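Local coordinates for protein quinoline 2-oxidoreductase medium subunit (Pseudomonas putida, PDB 1T3Q) that probably serves as the FAD-carrying electron-transfer subunit of a molybdenum hydroxylase that oxidises quinoline, at residues 184-187 against 188-191. Sequence-based numbering, arbitrary orientation.
Sequences ARRK and GDYA. With FAD (flavin-adenine dinucleotide), chain R.
Arg-186 and Asp-189 close a type II beta turn, the bend of the loop that joins strands 177-183 and 193-202 of the four-stranded antiparallel sheet in the C-terminal part of the chain. The backbone evidence is the bond from Asp-189 N to Arg-186 O, 2.8 Å long with an N-H...O angle of 156°. Gly-188 takes the third position of the turn with a positive phi of 112°, a backbone shape that glycine, having no CB, takes up without crowding the carbonyl oxygen of Lys-187.

A salt bridge between the side chains of the first and fourth turn residues adds a second closure. Followed outward, Arg-186 CB first meets Asp-189 OD1 at 3.5 Å. The chain then bends at chi2 and again at chi3, which turns the guanidinium edge back toward Asp-189 OD2. Arg-186 NE donates to Asp-189 OD2 at 3.1 Å, approaching from above the carboxylate plane, while Arg-186 NH1 reaches the syn lone pair of that same oxygen at 3.2 Å. The grip is therefore side-on, two nitrogens on one atom, with guanidinium and carboxylate almost perpendicular (89°); both N-H...O bonds are clearly bent. NH2, the remaining nitrogen, forms a salt bridge with Asp-718 of the large subunit, so one guanidinium ties the turn to the neighbouring chain.

On the same aspartate, Arg-185 CB lies 3.4 Å from Asp-189 OD2, whereas its guanidinium leads away, NH1 bonding to Leu-691 O of the large subunit. Ala-184 CB packs against Asp-189 CB at 3.7 Å.

Past the turn, Tyr-190 belongs to the FAD site. Flavin atom C4X sits over one face of its ring, offset toward the rim, and the phenol oxygen OH of Tyr-190 ends 3.4 Å from FAD C10.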
loop_
_atom_site.group_PDB
_atom_site.type_symbol
_atom_site.label_atom_id
_atom_site.label_comp_id
_atom_site.label_asym_id
_atom_site.label_seq_id
_atom_site.Cartn_x
_atom_site.Cartn_y
_atom_site.Cartn_z
ATOM N N ALA C 184 -2.407 22.236 -43.995
ATOM C CA ALA C 184 -2.129 22.013 -42.578
ATOM C C ALA C 184 -1.153 20.842 -42.494
ATOM O O ALA C 184 -1.226 19.921 -43.307
ATOM C CB ALA C 184 -3.419 21.684 -41.833
ATOM N N ARG C 185 -0.237 20.880 -41.529
ATOM C CA ARG C 185 0.747 19.804 -41.362
ATOM C C ARG C 185 0.081 18.434 -41.511
ATOM O O ARG C 185 0.569 17.573 -42.251
ATOM C CB ARG C 185 1.430 19.929 -39.996
ATOM C CG ARG C 185 2.226 21.226 -39.836
ATOM C CD ARG C 185 3.442 21.259 -40.754
ATOM N NE ARG C 185 4.649 20.761 -40.091
ATOM C CZ ARG C 185 5.465 19.851 -40.608
ATOM N NH1 ARG C 185 6.541 19.462 -39.938
ATOM N NH2 ARG C 185 5.192 19.318 -41.789
ATOM N N ARG C 186 -1.027 18.241 -40.801
ATOM C CA ARG C 186 -1.824 17.013 -40.866
ATOM C C ARG C 186 -3.276 17.490 -40.904
ATOM O O ARG C 186 -3.614 18.466 -40.234
ATOM C CB ARG C 186 -1.624 16.134 -39.623
ATOM C CG ARG C 186 -0.349 15.287 -39.596
ATOM C CD ARG C 186 0.874 16.134 -39.317
ATOM N NE ARG C 186 0.706 16.910 -38.093
ATOM C CZ ARG C 186 0.790 16.410 -36.864
ATOM N NH1 ARG C 186 0.611 17.203 -35.816
ATOM N NH2 ARG C 186 1.074 15.127 -36.683
ATOM N N LYS C 187 -4.132 16.821 -41.673
ATOM C CA LYS C 187 -5.526 17.245 -41.732
ATOM C C LYS C 187 -6.081 17.341 -40.317
ATOM O O LYS C 187 -5.985 16.392 -39.535
ATOM C CB LYS C 187 -6.379 16.273 -42.554
ATOM C CG LYS C 187 -7.829 16.738 -42.672
ATOM C CD LYS C 187 -8.607 15.981 -43.730
ATOM C CE LYS C 187 -9.984 16.599 -43.926
ATOM N NZ LYS C 187 -10.724 15.980 -45.058
ATOM N N GLY C 188 -6.657 18.497 -39.999
ATOM C CA GLY C 188 -7.201 18.724 -38.671
ATOM C C GLY C 188 -6.358 19.774 -37.972
ATOM O O GLY C 188 -6.820 20.456 -37.056
ATOM N N ASP C 189 -5.107 19.888 -38.413
ATOM C CA ASP C 189 -4.155 20.854 -37.870
ATOM C C ASP C 189 -4.536 22.280 -38.274
ATOM O O ASP C 189 -5.153 22.489 -39.319
ATOM C CB ASP C 189 -2.752 20.559 -38.411
ATOM C CG ASP C 189 -2.048 19.448 -37.660
ATOM O OD1 ASP C 189 -2.722 18.495 -37.223
ATOM O OD2 ASP C 189 -0.809 19.525 -37.519
ATOM N N TYR C 190 -4.167 23.258 -37.449
ATOM C CA TYR C 190 -4.445 24.651 -37.781
ATOM C C TYR C 190 -3.757 24.918 -39.109
ATOM O O TYR C 190 -2.560 24.661 -39.265
ATOM C CB TYR C 190 -3.893 25.583 -36.708
ATOM C CG TYR C 190 -4.921 25.980 -35.677
ATOM C CD1 TYR C 190 -5.948 26.866 -35.997
ATOM C CD2 TYR C 190 -4.882 25.452 -34.385
ATOM C CE1 TYR C 190 -6.911 27.218 -35.057
ATOM C CE2 TYR C 190 -5.845 25.799 -33.439
ATOM C CZ TYR C 190 -6.853 26.679 -33.782
ATOM O OH TYR C 190 -7.803 27.019 -32.848
ATOM N N ALA C 191 -4.521 25.425 -40.068
ATOM C CA ALA C 191 -4.001 25.688 -41.401
ATOM C C ALA C 191 -3.015 26.840 -41.487
ATOM O O ALA C 191 -3.161 27.850 -40.805
ATOM C CB ALA C 191 -5.159 25.940 -42.359
HETATM P PA FAD R . -15.723 28.572 -26.028
HETATM O O1A FAD R . -14.327 28.063 -25.938
HETATM O O2A FAD R . -16.555 28.380 -24.997
HETATM O O5B FAD R . -15.395 30.054 -26.033
HETATM C C5B FAD R . -14.927 30.824 -27.187
HETATM C C4B FAD R . -14.852 32.360 -26.791
HETATM O O4B FAD R . -16.095 32.976 -27.315
HETATM C C3B FAD R . -14.803 32.784 -25.283
HETATM O O3B FAD R . -14.079 33.964 -25.100
HETATM C C2B FAD R . -16.318 32.906 -24.934
HETATM O O2B FAD R . -16.553 33.801 -23.875
HETATM C C1B FAD R . -16.877 33.504 -26.191
HETATM N N9A FAD R . -18.240 33.089 -26.524
HETATM C C8A FAD R . -18.688 31.807 -26.765
HETATM N N7A FAD R . -19.923 31.770 -27.260
HETATM C C5A FAD R . -20.311 33.087 -27.329
HETATM C C6A FAD R . -21.566 33.746 -27.814
HETATM N N6A FAD R . -22.616 33.099 -28.255
HETATM N N1A FAD R . -21.566 35.133 -27.735
HETATM C C2A FAD R . -20.487 35.853 -27.270
HETATM N N3A FAD R . -19.311 35.341 -26.803
HETATM C C4A FAD R . -19.288 33.950 -26.798
HETATM N N1 FAD R . -10.958 25.707 -34.499
HETATM C C2 FAD R . -10.872 25.863 -35.823
HETATM O O2 FAD R . -11.344 26.818 -36.387
HETATM N N3 FAD R . -10.043 25.006 -36.625
HETATM C C4 FAD R . -9.225 24.033 -36.057
HETATM O O4 FAD R . -8.517 23.366 -36.777
HETATM C C4X FAD R . -9.247 23.904 -34.596
HETATM N N5 FAD R . -8.463 22.968 -33.967
HETATM C C5X FAD R . -8.598 22.814 -32.600
HETATM C C6 FAD R . -7.769 21.836 -31.959
HETATM C C7 FAD R . -7.840 21.608 -30.585
HETATM C C7M FAD R . -6.918 20.587 -29.955
HETATM C C8 FAD R . -8.809 22.370 -29.760
HETATM C C8M FAD R . -8.943 22.171 -28.269
HETATM C C9 FAD R . -9.655 23.326 -30.383
HETATM C C9A FAD R . -9.550 23.567 -31.790
HETATM N N10 FAD R . -10.362 24.551 -32.511
HETATM C C10 FAD R . -10.206 24.756 -33.849
HETATM C "C1'" FAD R . -11.230 25.458 -31.714
HETATM C "C2'" FAD R . -12.735 25.064 -31.763
HETATM O "O2'" FAD R . -13.274 25.401 -33.046
HETATM C "C3'" FAD R . -13.409 25.846 -30.632
HETATM O "O3'" FAD R . -14.549 25.069 -30.239
HETATM C "C4'" FAD R . -13.876 27.265 -31.053
HETATM O "O4'" FAD R . -12.777 28.062 -31.502
HETATM C "C5'" FAD R . -14.483 27.899 -29.833
HETATM O "O5'" FAD R . -15.973 27.477 -29.712
HETATM P P FAD R . -16.499 27.041 -28.371
HETATM O O1P FAD R . -17.989 26.762 -28.599
HETATM O O2P FAD R . -15.750 26.029 -27.784
HETATM O O3P FAD R . -16.408 28.199 -27.466
#